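Local coordinates for phospholethanolamine N-methyltransferase 2 (Haemonchus contortus, PDB 4KRI), which probably transfers methyl groups from S-adenosylmethionine to phosphomonomethylethanolamine on the nematode route to phosphocholine, at residues 298-306 against 344-352; 333-341 against 413-422. All blocks are in the same frame, centred on the assembly; numbering follows the deposited sequence.

Contact 1. Residues 298-306 against 344-352. With 1SH (2-(methylamino)ethyl dihydrogen phosphate), chain E; SAH (S-adenosyl-L-homocysteine), chain D.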
loop_
_atom_site.group_PDB
_atom_site.type_symbol
_atom_site.label_atom_id
_atom_site.label_comp_id
_atom_site.label_asym_id
_atom_site.label_seq_id
_atom_site.Cartn_x
_atom_site.Cartn_y
_atom_site.Cartn_z
ATOM N N CYS A 298 -9.316 5.707 5.346
ATOM C CA CYS A 298 -8.530 4.486 5.430
ATOM C C CYS A 298 -8.470 3.940 6.854
ATOM O O CYS A 298 -8.589 2.730 7.065
ATOM C CB CYS A 298 -7.101 4.768 4.938
ATOM S SG CYS A 298 -5.812 3.616 5.516
ATOM N N ILE A 299 -8.288 4.813 7.839
ATOM C CA ILE A 299 -7.809 4.301 9.123
ATOM C C ILE A 299 -8.842 3.575 9.972
ATOM O O ILE A 299 -8.482 2.983 10.976
ATOM C CB ILE A 299 -6.997 5.332 9.960
ATOM C CG1 ILE A 299 -7.906 6.369 10.607
ATOM C CG2 ILE A 299 -5.911 5.986 9.101
ATOM C CD1 ILE A 299 -7.221 7.123 11.762
ATOM N N GLN A 300 -10.106 3.567 9.554
ATOM C CA GLN A 300 -11.074 2.684 10.209
ATOM C C GLN A 300 -10.696 1.208 10.014
ATOM O O GLN A 300 -11.199 0.335 10.723
ATOM C CB GLN A 300 -12.514 2.957 9.738
ATOM C CG GLN A 300 -12.819 2.544 8.301
ATOM C CD GLN A 300 -12.382 3.578 7.290
ATOM O OE1 GLN A 300 -12.268 4.766 7.609
ATOM N NE2 GLN A 300 -12.133 3.137 6.066
ATOM N N HIS A 301 -9.808 0.936 9.056
ATOM C CA HIS A 301 -9.277 -0.413 8.836
ATOM C C HIS A 301 -8.187 -0.795 9.840
ATOM O O HIS A 301 -7.858 -1.976 9.981
ATOM C CB HIS A 301 -8.673 -0.535 7.420
ATOM C CG HIS A 301 -9.685 -0.551 6.320
ATOM N ND1 HIS A 301 -10.562 -1.599 6.130
ATOM C CD2 HIS A 301 -9.926 0.328 5.313
ATOM C CE1 HIS A 301 -11.314 -1.357 5.070
ATOM N NE2 HIS A 301 -10.952 -0.196 4.559
ATOM N N ILE A 302 -7.631 0.198 10.534
ATOM C CA ILE A 302 -6.407 -0.002 11.313
ATOM C C ILE A 302 -6.667 -0.026 12.808
ATOM O O ILE A 302 -7.161 0.953 13.373
ATOM C CB ILE A 302 -5.381 1.092 10.978
ATOM C CG1 ILE A 302 -4.976 0.972 9.511
ATOM C CG2 ILE A 302 -4.148 0.978 11.871
ATOM C CD1 ILE A 302 -4.073 2.111 9.022
ATOM N N LYS A 303 -6.339 -1.149 13.447
ATOM C CA LYS A 303 -6.618 -1.323 14.871
ATOM C C LYS A 303 -5.717 -0.454 15.738
ATOM O O LYS A 303 -6.207 0.292 16.599
ATOM C CB LYS A 303 -6.472 -2.794 15.266
ATOM C CG LYS A 303 -6.764 -3.083 16.743
ATOM C CD LYS A 303 -6.730 -4.572 17.024
ATOM C CE LYS A 303 -7.094 -4.838 18.477
ATOM N NZ LYS A 303 -7.124 -6.281 18.811
ATOM N N ASP A 304 -4.407 -0.545 15.520
ATOM C CA ASP A 304 -3.458 0.135 16.403
ATOM C C ASP A 304 -3.262 1.599 16.030
ATOM O O ASP A 304 -2.242 1.966 15.450
ATOM C CB ASP A 304 -2.098 -0.581 16.414
ATOM C CG ASP A 304 -1.282 -0.273 17.657
ATOM O OD1 ASP A 304 -1.518 0.771 18.310
ATOM O OD2 ASP A 304 -0.398 -1.089 17.998
ATOM N N THR A 305 -4.225 2.441 16.389
ATOM C CA THR A 305 -4.125 3.874 16.098
ATOM C C THR A 305 -2.898 4.534 16.741
ATOM O O THR A 305 -2.235 5.375 16.116
ATOM C CB THR A 305 -5.396 4.615 16.544
ATOM O OG1 THR A 305 -6.547 3.868 16.138
ATOM C CG2 THR A 305 -5.451 6.002 15.927
ATOM N N ASP A 306 -2.586 4.153 17.982
ATOM C CA ASP A 306 -1.379 4.664 18.654
ATOM C C ASP A 306 -0.103 4.429 17.831
ATOM O O ASP A 306 0.707 5.343 17.648
ATOM C CB ASP A 306 -1.221 4.028 20.036
ATOM C CG ASP A 306 0.047 4.479 20.753
ATOM O OD1 ASP A 306 1.076 3.768 20.657
ATOM O OD2 ASP A 306 0.014 5.542 21.423
ATOM N N GLN A 344 -18.288 -7.416 10.065
ATOM C CA GLN A 344 -18.084 -7.981 8.737
ATOM C C GLN A 344 -17.017 -7.195 7.981
ATOM O O GLN A 344 -16.227 -7.782 7.239
ATOM C CB GLN A 344 -19.407 -7.996 7.957
ATOM C CG GLN A 344 -19.362 -8.720 6.617
ATOM C CD GLN A 344 -18.813 -7.843 5.499
ATOM O OE1 GLN A 344 -18.827 -6.613 5.599
ATOM N NE2 GLN A 344 -18.326 -8.473 4.427
ATOM N N ARG A 345 -16.985 -5.877 8.173
ATOM C CA ARG A 345 -15.968 -5.031 7.540
ATOM C C ARG A 345 -14.643 -5.102 8.293
ATOM O O ARG A 345 -13.598 -4.704 7.765
ATOM C CB ARG A 345 -16.424 -3.563 7.506
ATOM C CG ARG A 345 -17.624 -3.274 6.606
ATOM C CD ARG A 345 -17.197 -3.294 5.140
ATOM N NE ARG A 345 -18.145 -2.619 4.254
ATOM C CZ ARG A 345 -19.201 -3.212 3.697
ATOM N NH1 ARG A 345 -19.466 -4.492 3.944
ATOM N NH2 ARG A 345 -20.000 -2.523 2.898
ATOM N N GLN A 346 -14.703 -5.609 9.522
ATOM C CA GLN A 346 -13.590 -5.542 10.467
ATOM C C GLN A 346 -13.080 -4.122 10.707
ATOM O O GLN A 346 -11.872 -3.892 10.823
ATOM C CB GLN A 346 -12.447 -6.455 10.021
ATOM C CG GLN A 346 -12.887 -7.891 9.867
ATOM C CD GLN A 346 -11.969 -8.836 10.593
ATOM O OE1 GLN A 346 -11.095 -9.461 9.986
ATOM N NE2 GLN A 346 -12.147 -8.937 11.910
ATOM N N TYR A 347 -14.001 -3.170 10.815
ATOM C CA TYR A 347 -13.603 -1.812 11.163
ATOM C C TYR A 347 -13.284 -1.699 12.648
ATOM O O TYR A 347 -13.970 -2.293 13.492
ATOM C CB TYR A 347 -14.705 -0.815 10.825
ATOM C CG TYR A 347 -14.930 -0.583 9.345
ATOM C CD1 TYR A 347 -13.928 -0.802 8.414
ATOM C CD2 TYR A 347 -16.157 -0.128 8.891
ATOM C CE1 TYR A 347 -14.158 -0.570 7.054
ATOM C CE2 TYR A 347 -16.398 0.102 7.556
ATOM C CZ TYR A 347 -15.401 -0.120 6.639
ATOM O OH TYR A 347 -15.670 0.123 5.308
ATOM N N TYR A 348 -12.239 -0.932 12.955
ATOM C CA TYR A 348 -11.904 -0.586 14.335
ATOM C C TYR A 348 -12.227 0.885 14.534
ATOM O O TYR A 348 -11.375 1.756 14.326
ATOM C CB TYR A 348 -10.420 -0.882 14.615
ATOM C CG TYR A 348 -10.127 -2.363 14.589
ATOM C CD1 TYR A 348 -10.373 -3.150 15.700
ATOM C CD2 TYR A 348 -9.652 -2.979 13.440
ATOM C CE1 TYR A 348 -10.130 -4.506 15.682
ATOM C CE2 TYR A 348 -9.406 -4.339 13.415
ATOM C CZ TYR A 348 -9.643 -5.093 14.540
ATOM O OH TYR A 348 -9.401 -6.446 14.536
ATOM N N LEU A 349 -13.471 1.172 14.906
ATOM C CA LEU A 349 -13.930 2.566 14.976
ATOM C C LEU A 349 -13.624 3.260 16.296
ATOM O O LEU A 349 -13.712 2.659 17.378
ATOM C CB LEU A 349 -15.434 2.657 14.713
ATOM C CG LEU A 349 -15.939 2.056 13.404
ATOM C CD1 LEU A 349 -17.469 2.080 13.396
ATOM C CD2 LEU A 349 -15.358 2.794 12.196
ATOM N N LYS A 350 -13.289 4.542 16.192
ATOM C CA LYS A 350 -13.050 5.390 17.353
ATOM C C LYS A 350 -13.934 6.623 17.265
ATOM O O LYS A 350 -14.457 6.939 16.191
ATOM C CB LYS A 350 -11.593 5.850 17.372
ATOM C CG LYS A 350 -10.573 4.740 17.411
ATOM C CD LYS A 350 -9.797 4.800 18.701
ATOM C CE LYS A 350 -8.411 4.219 18.548
ATOM N NZ LYS A 350 -8.409 2.745 18.351
ATOM N N ASN A 351 -14.085 7.328 18.386
ATOM C CA ASN A 351 -14.756 8.627 18.372
ATOM C C ASN A 351 -13.735 9.758 18.384
ATOM O O ASN A 351 -12.529 9.501 18.436
ATOM C CB ASN A 351 -15.783 8.756 19.514
ATOM C CG ASN A 351 -15.150 8.663 20.894
ATOM O OD1 ASN A 351 -14.027 9.107 21.115
ATOM N ND2 ASN A 351 -15.893 8.105 21.845
ATOM N N LEU A 352 -14.197 11.003 18.306
ATOM C CA LEU A 352 -13.259 12.121 18.195
ATOM C C LEU A 352 -12.450 12.315 19.476
ATOM O O LEU A 352 -11.275 12.717 19.427
ATOM C CB LEU A 352 -13.990 13.415 17.835
ATOM C CG LEU A 352 -14.446 13.563 16.379
ATOM C CD1 LEU A 352 -15.176 14.884 16.177
ATOM C CD2 LEU A 352 -13.270 13.464 15.444
HETATM O O4 1SH E . -19.006 2.330 3.081
HETATM P P1 1SH E . -18.272 0.997 2.951
HETATM O O1 1SH E . -18.205 0.272 4.236
HETATM O O3 1SH E . -18.999 0.111 1.870
HETATM O O2 1SH E . -16.782 1.295 2.502
HETATM C C1 1SH E . -16.578 2.056 1.429
HETATM C C2 1SH E . -15.137 2.485 1.182
HETATM N N1 1SH E . -14.542 3.370 2.144
HETATM C C3 1SH E . -13.169 3.502 1.817
HETATM N N SAH D . -7.712 7.182 -0.050
HETATM C CA SAH D . -8.362 6.538 -1.222
HETATM C CB SAH D . -8.721 5.039 -0.878
HETATM C CG SAH D . -9.800 4.793 0.170
HETATM S SD SAH D . -10.065 3.021 0.493
HETATM C C SAH D . -9.498 7.339 -1.722
HETATM O O SAH D . -9.745 8.432 -1.233
HETATM O OXT SAH D . -10.037 7.012 -2.767
HETATM C "C5'" SAH D . -9.036 2.556 1.898
HETATM C "C4'" SAH D . -7.754 2.032 1.568
HETATM O "O4'" SAH D . -6.974 1.919 2.787
HETATM C "C3'" SAH D . -7.872 0.650 1.050
HETATM O "O3'" SAH D . -7.334 0.611 -0.254
HETATM C "C2'" SAH D . -7.079 -0.183 1.956
HETATM O "O2'" SAH D . -6.382 -1.209 1.287
HETATM C "C1'" SAH D . -6.159 0.809 2.588
HETATM N N9 SAH D . -5.546 0.312 3.869
HETATM C C8 SAH D . -6.198 -0.167 4.953
HETATM N N7 SAH D . -5.292 -0.432 5.900
HETATM C C5 SAH D . -4.069 -0.107 5.433
HETATM C C6 SAH D . -2.782 -0.175 5.983
HETATM N N6 SAH D . -2.568 -0.658 7.256
HETATM N N1 SAH D . -1.748 0.243 5.222
HETATM C C2 SAH D . -1.933 0.713 3.984
HETATM N N3 SAH D . -3.156 0.797 3.431
HETATM C C4 SAH D . -4.233 0.383 4.124
HETATM O O HOH W 1 -9.862 4.205 13.296
HETATM O O HOH W 2 -9.318 -4.239 9.843
HETATM O O HOH W 3 -10.886 -3.786 7.650
HETATM O O HOH W 4 -8.453 -7.775 17.036
#

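Contact 2. Residues 333-341 against 413-422. With 1SH (2-(methylamino)ethyl dihydrogen phosphate), chain E.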
loop_
_atom_site.group_PDB
_atom_site.type_symbol
_atom_site.label_atom_id
_atom_site.label_comp_id
_atom_site.label_asym_id
_atom_site.label_seq_id
_atom_site.Cartn_x
_atom_site.Cartn_y
_atom_site.Cartn_z
ATOM N N THR A 333 -27.016 4.773 20.708
ATOM C CA THR A 333 -27.098 3.365 21.052
ATOM C C THR A 333 -26.858 2.522 19.809
ATOM O O THR A 333 -27.578 2.644 18.818
ATOM C CB THR A 333 -28.480 3.024 21.636
ATOM O OG1 THR A 333 -28.824 3.986 22.649
ATOM C CG2 THR A 333 -28.461 1.628 22.237
ATOM N N LEU A 334 -25.850 1.662 19.870
ATOM C CA LEU A 334 -25.459 0.864 18.710
ATOM C C LEU A 334 -26.504 -0.203 18.380
ATOM O O LEU A 334 -26.953 -0.925 19.263
ATOM C CB LEU A 334 -24.098 0.205 18.954
ATOM C CG LEU A 334 -22.925 1.156 19.209
ATOM C CD1 LEU A 334 -21.597 0.426 19.077
ATOM C CD2 LEU A 334 -22.981 2.351 18.267
ATOM N N SER A 335 -26.887 -0.297 17.108
ATOM C CA SER A 335 -27.817 -1.341 16.671
ATOM C C SER A 335 -27.076 -2.628 16.315
ATOM O O SER A 335 -25.898 -2.594 15.959
ATOM C CB SER A 335 -28.630 -0.873 15.467
ATOM O OG SER A 335 -27.840 -0.886 14.291
ATOM N N GLU A 336 -27.766 -3.762 16.415
ATOM C CA GLU A 336 -27.169 -5.052 16.078
ATOM C C GLU A 336 -26.751 -5.076 14.607
ATOM O O GLU A 336 -25.753 -5.692 14.238
ATOM C CB GLU A 336 -28.147 -6.196 16.409
ATOM C CG GLU A 336 -27.653 -7.599 16.055
ATOM C CD GLU A 336 -26.439 -8.039 16.862
ATOM O OE1 GLU A 336 -26.156 -7.428 17.916
ATOM O OE2 GLU A 336 -25.765 -9.004 16.438
ATOM N N SER A 337 -27.523 -4.385 13.773
ATOM C CA SER A 337 -27.242 -4.306 12.349
ATOM C C SER A 337 -25.953 -3.527 12.088
ATOM O O SER A 337 -25.165 -3.912 11.245
ATOM C CB SER A 337 -28.412 -3.644 11.625
ATOM O OG SER A 337 -28.082 -3.383 10.278
ATOM N N PHE A 338 -25.744 -2.440 12.824
ATOM C CA PHE A 338 -24.516 -1.662 12.664
ATOM C C PHE A 338 -23.325 -2.478 13.140
ATOM O O PHE A 338 -22.264 -2.485 12.514
ATOM C CB PHE A 338 -24.617 -0.351 13.448
ATOM C CG PHE A 338 -23.355 0.471 13.438
ATOM C CD1 PHE A 338 -22.944 1.136 12.286
ATOM C CD2 PHE A 338 -22.581 0.587 14.589
ATOM C CE1 PHE A 338 -21.773 1.895 12.281
ATOM C CE2 PHE A 338 -21.412 1.341 14.593
ATOM C CZ PHE A 338 -21.009 1.997 13.439
ATOM N N LYS A 339 -23.502 -3.169 14.259
ATOM C CA LYS A 339 -22.439 -3.988 14.831
ATOM C C LYS A 339 -22.049 -5.148 13.905
ATOM O O LYS A 339 -20.866 -5.479 13.782
ATOM C CB LYS A 339 -22.835 -4.474 16.237
ATOM C CG LYS A 339 -22.732 -3.367 17.306
ATOM C CD LYS A 339 -23.894 -3.369 18.316
ATOM C CE LYS A 339 -23.736 -4.401 19.414
ATOM N NZ LYS A 339 -24.963 -4.464 20.284
ATOM N N GLU A 340 -23.032 -5.747 13.243
ATOM C CA GLU A 340 -22.748 -6.800 12.269
ATOM C C GLU A 340 -22.013 -6.228 11.057
ATOM O O GLU A 340 -21.130 -6.876 10.505
ATOM C CB GLU A 340 -24.029 -7.518 11.825
ATOM C CG GLU A 340 -24.677 -8.369 12.912
ATOM C CD GLU A 340 -25.944 -9.053 12.431
ATOM O OE1 GLU A 340 -26.254 -8.955 11.222
ATOM O OE2 GLU A 340 -26.631 -9.685 13.265
ATOM N N TYR A 341 -22.387 -5.019 10.647
ATOM C CA TYR A 341 -21.705 -4.320 9.559
ATOM C C TYR A 341 -20.258 -4.053 9.959
ATOM O O TYR A 341 -19.335 -4.314 9.182
ATOM C CB TYR A 341 -22.454 -3.017 9.224
ATOM C CG TYR A 341 -21.660 -1.962 8.470
ATOM C CD1 TYR A 341 -21.381 -2.105 7.117
ATOM C CD2 TYR A 341 -21.223 -0.810 9.109
ATOM C CE1 TYR A 341 -20.658 -1.132 6.428
ATOM C CE2 TYR A 341 -20.500 0.159 8.432
ATOM C CZ TYR A 341 -20.236 -0.001 7.097
ATOM O OH TYR A 341 -19.532 0.976 6.430
ATOM N N LYS A 413 -26.263 2.617 5.541
ATOM C CA LYS A 413 -25.435 3.664 6.134
ATOM C C LYS A 413 -26.263 4.872 6.566
ATOM O O LYS A 413 -26.009 5.466 7.611
ATOM C CB LYS A 413 -24.290 4.054 5.189
ATOM C CG LYS A 413 -23.163 3.027 5.207
ATOM C CD LYS A 413 -22.041 3.372 4.249
ATOM C CE LYS A 413 -22.424 3.046 2.822
ATOM N NZ LYS A 413 -21.222 3.180 1.957
ATOM N N LEU A 414 -27.279 5.208 5.779
ATOM C CA LEU A 414 -28.179 6.296 6.139
ATOM C C LEU A 414 -28.882 6.026 7.479
ATOM O O LEU A 414 -28.962 6.911 8.334
ATOM C CB LEU A 414 -29.184 6.553 5.005
ATOM C CG LEU A 414 -28.514 7.258 3.816
ATOM C CD1 LEU A 414 -29.355 7.212 2.546
ATOM C CD2 LEU A 414 -28.190 8.699 4.191
ATOM N N GLN A 415 -29.345 4.797 7.681
ATOM C CA GLN A 415 -29.936 4.429 8.965
ATOM C C GLN A 415 -28.905 4.387 10.112
ATOM O O GLN A 415 -29.225 4.728 11.257
ATOM C CB GLN A 415 -30.685 3.098 8.856
ATOM C CG GLN A 415 -31.494 2.757 10.105
ATOM C CD GLN A 415 -32.510 3.839 10.464
ATOM O OE1 GLN A 415 -33.299 4.275 9.618
ATOM N NE2 GLN A 415 -32.491 4.281 11.724
ATOM N N TYR A 416 -27.675 3.974 9.808
ATOM C CA TYR A 416 -26.612 3.959 10.810
ATOM C C TYR A 416 -26.311 5.378 11.272
ATOM O O TYR A 416 -25.998 5.610 12.443
ATOM C CB TYR A 416 -25.325 3.337 10.252
ATOM C CG TYR A 416 -25.443 1.909 9.782
ATOM C CD1 TYR A 416 -26.436 1.073 10.270
ATOM C CD2 TYR A 416 -24.551 1.394 8.850
ATOM C CE1 TYR A 416 -26.541 -0.230 9.842
ATOM C CE2 TYR A 416 -24.653 0.090 8.414
ATOM C CZ TYR A 416 -25.649 -0.716 8.916
ATOM O OH TYR A 416 -25.753 -2.016 8.485
ATOM N N ILE A 417 -26.388 6.324 10.343
ATOM C CA ILE A 417 -26.202 7.728 10.685
ATOM C C ILE A 417 -27.355 8.195 11.565
ATOM O O ILE A 417 -27.154 8.904 12.550
ATOM C CB ILE A 417 -26.151 8.606 9.434
ATOM C CG1 ILE A 417 -24.816 8.421 8.719
ATOM C CG2 ILE A 417 -26.345 10.076 9.792
ATOM C CD1 ILE A 417 -24.652 9.328 7.529
ATOM N N ALA A 418 -28.562 7.783 11.198
ATOM C CA ALA A 418 -29.769 8.184 11.916
ATOM C C ALA A 418 -29.717 7.803 13.391
ATOM O O ALA A 418 -30.172 8.552 14.257
ATOM C CB ALA A 418 -30.980 7.579 11.255
ATOM N N ASP A 419 -29.161 6.636 13.679
ATOM C CA ASP A 419 -29.039 6.185 15.062
ATOM C C ASP A 419 -27.807 6.782 15.757
ATOM O O ASP A 419 -27.544 6.491 16.926
ATOM C CB ASP A 419 -29.000 4.653 15.095
ATOM C CG ASP A 419 -30.271 4.032 14.563
ATOM O OD1 ASP A 419 -31.341 4.663 14.700
ATOM O OD2 ASP A 419 -30.205 2.915 14.010
ATOM N N ASP A 420 -27.075 7.634 15.035
ATOM C CA ASP A 420 -25.778 8.175 15.480
ATOM C C ASP A 420 -24.801 7.063 15.845
ATOM O O ASP A 420 -24.060 7.163 16.827
ATOM C CB ASP A 420 -25.929 9.178 16.642
ATOM C CG ASP A 420 -24.706 10.084 16.796
ATOM O OD1 ASP A 420 -24.216 10.606 15.770
ATOM O OD2 ASP A 420 -24.219 10.268 17.937
ATOM N N ASN A 421 -24.808 5.999 15.043
ATOM C CA ASN A 421 -23.813 4.946 15.176
ATOM C C ASN A 421 -22.617 5.283 14.278
ATOM O O ASN A 421 -21.472 5.312 14.725
ATOM C CB ASN A 421 -24.389 3.593 14.750
ATOM C CG ASN A 421 -25.462 3.054 15.710
ATOM O OD1 ASN A 421 -25.886 1.909 15.563
ATOM N ND2 ASN A 421 -25.891 3.861 16.682
ATOM N N HIS A 422 -22.911 5.553 13.009
ATOM C CA HIS A 422 -21.894 5.789 11.981
ATOM C C HIS A 422 -21.606 7.284 11.892
ATOM O O HIS A 422 -22.510 8.072 11.627
ATOM C CB HIS A 422 -22.438 5.283 10.639
ATOM C CG HIS A 422 -21.409 5.129 9.568
ATOM N ND1 HIS A 422 -21.490 4.162 8.588
ATOM C CD2 HIS A 422 -20.280 5.838 9.297
ATOM C CE1 HIS A 422 -20.459 4.271 7.772
ATOM N NE2 HIS A 422 -19.712 5.279 8.180
HETATM O O4 1SH E . -19.006 2.330 3.081
HETATM P P1 1SH E . -18.272 0.997 2.951
HETATM O O1 1SH E . -18.205 0.272 4.236
HETATM O O3 1SH E . -18.999 0.111 1.870
HETATM O O2 1SH E . -16.782 1.295 2.502
HETATM C C1 1SH E . -16.578 2.056 1.429
HETATM C C2 1SH E . -15.137 2.485 1.182
HETATM N N1 1SH E . -14.542 3.370 2.144
HETATM C C3 1SH E . -13.169 3.502 1.817
HETATM O O HOH W 5 -29.228 5.827 19.008
HETATM O O HOH W 6 -28.215 1.539 13.352
#

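Contact 1. Residues 298-306 against 344-352
Gln300 and Tyr347 pack side by side beside the bound substrate, where the loop after strand 290-296 meets the chain leaving helix 336-345. Gln300 CG lies over one face of the Tyr347 ring, 3.5 Å from CD1, while Arg345 CB covers the opposite face. A chi1 of 70°, with CG between the backbone N and the carbonyl carbon, brings CG over the ring, and a bend at chi2 turns the amide away to its hydrogen-bond partners, Asp297 O and Tyr327 N. The Tyr347 edge turns toward the His301 face in a T-shaped pair, planes 73° apart, with CE1 of the tyrosine 3.6 Å from CE1 of the histidine. A backbone hydrogen bond, Tyr348 N to Gln300 O at 2.8 Å, joins the 3-10 turn 299-301 to the chain after the helix. Further along, Thr305 and Lys350 pack against Ile358, with Lys350 CE and NZ both 3.1 Å from Thr305 OG1.

The solvent side is looser. The extended Lys303 chain runs across the Tyr348 ring, its CB centred over one face, and a water joins Lys303 NZ to Tyr348 OH. Another water links the carbonyls of His301 and Gln346, the latter the positive-phi residue of the Schellman motif that ends helix 336-345.

Both ligands are served from the inner end. His301 CB packs 3.5 Å from C8 of S-adenosylhomocysteine, and Tyr185 OH is hydrogen-bonded to His301 NE2. Tyr347 OH, also bonded by Gln184 NE2, donates to phosphate O1 of the phosphomonomethylethanolamine at 2.8 Å; Arg345 gives O1 its NE and O3 its NH2. Arg345 at the helix end and Tyr347 just beyond it thus grip one phosphate, which the guanidinium probably helps neutralise, while ring contacts tie that grip to the cofactor-binding loop.

Contact 2. Residues 333-341 against 413-422
An aromatic cluster of Phe338, Tyr341, Tyr416 and His422 joins helix 336-345 to the end of helix 400-418 and the start of strand 422-430, beside the phosphate site. The short helical segments cross at -121°, their axes 10.4 Å apart. With CG anti to the backbone N (chi1 175°), the Phe338 ring swings between Tyr416 and Asn421: its edge meets the Tyr416 face, CD1 lying 3.6 Å from CG of the tyrosine with the planes 69° apart, and its own face takes Asn421 CB over the centre. His422 CB meets Phe338 CE1 at 3.8 Å, while its buried ND1 has no partner in the model. Tyr416 CE2 sits above the rim of the Tyr341 ring, 3.6 Å from its CD2, and the Tyr416 hydroxyl shares a hydrogen bond with Ser337 OG.

Asn421, just past the Schellman turn at Asp420, clasps the chain leading into helix 336-345. Its OD1 accepts from Ser335 N at 2.9 Å, and its ND2 donates to Thr333 O at 3.0 Å from above that carbonyl plane. Ser335 OG caps the helix by accepting from Phe338 N. A water beside this cap donates to both Asp419 OD2 and Asn421 OD1 and accepts from Ser335 OG.

At the other end, Tyr341 OH donates to phosphate O1 at 2.7 Å, and Lys413 NZ donates a hydrogen bond to O4 at 2.6 Å, its chain bent at chi3. Tyr416 over one face of the Tyr341 ring helps set its position, while Trp410 holds Lys413 through a cation-pi contact. The two helices therefore close on the phosphate, the lysine charge likely offsetting the anion's.

How the contacts relate
Helix 336-345 serves both contacts: its N-terminal part enters contact 2 and its C-terminal end contact 1, and the two meet where Leu349 CD1 lies 3.5 Å from Phe338 CZ. The centre of contact 1 is about 17 Å from that of the chain, against 29 Å for contact 2. Contact 1 touches both cofactor product and substrate; contact 2 touches the substrate alone. Both are partly buried, with Lys303 and Gln346 exposed in one, Thr333 and Ser337 in the other. Waters bridge both; the direct polar tie is backbone to backbone in contact 1 and through the Asn421 side chain in contact 2. Arginine from one and lysine from the other converge on the same phosphate.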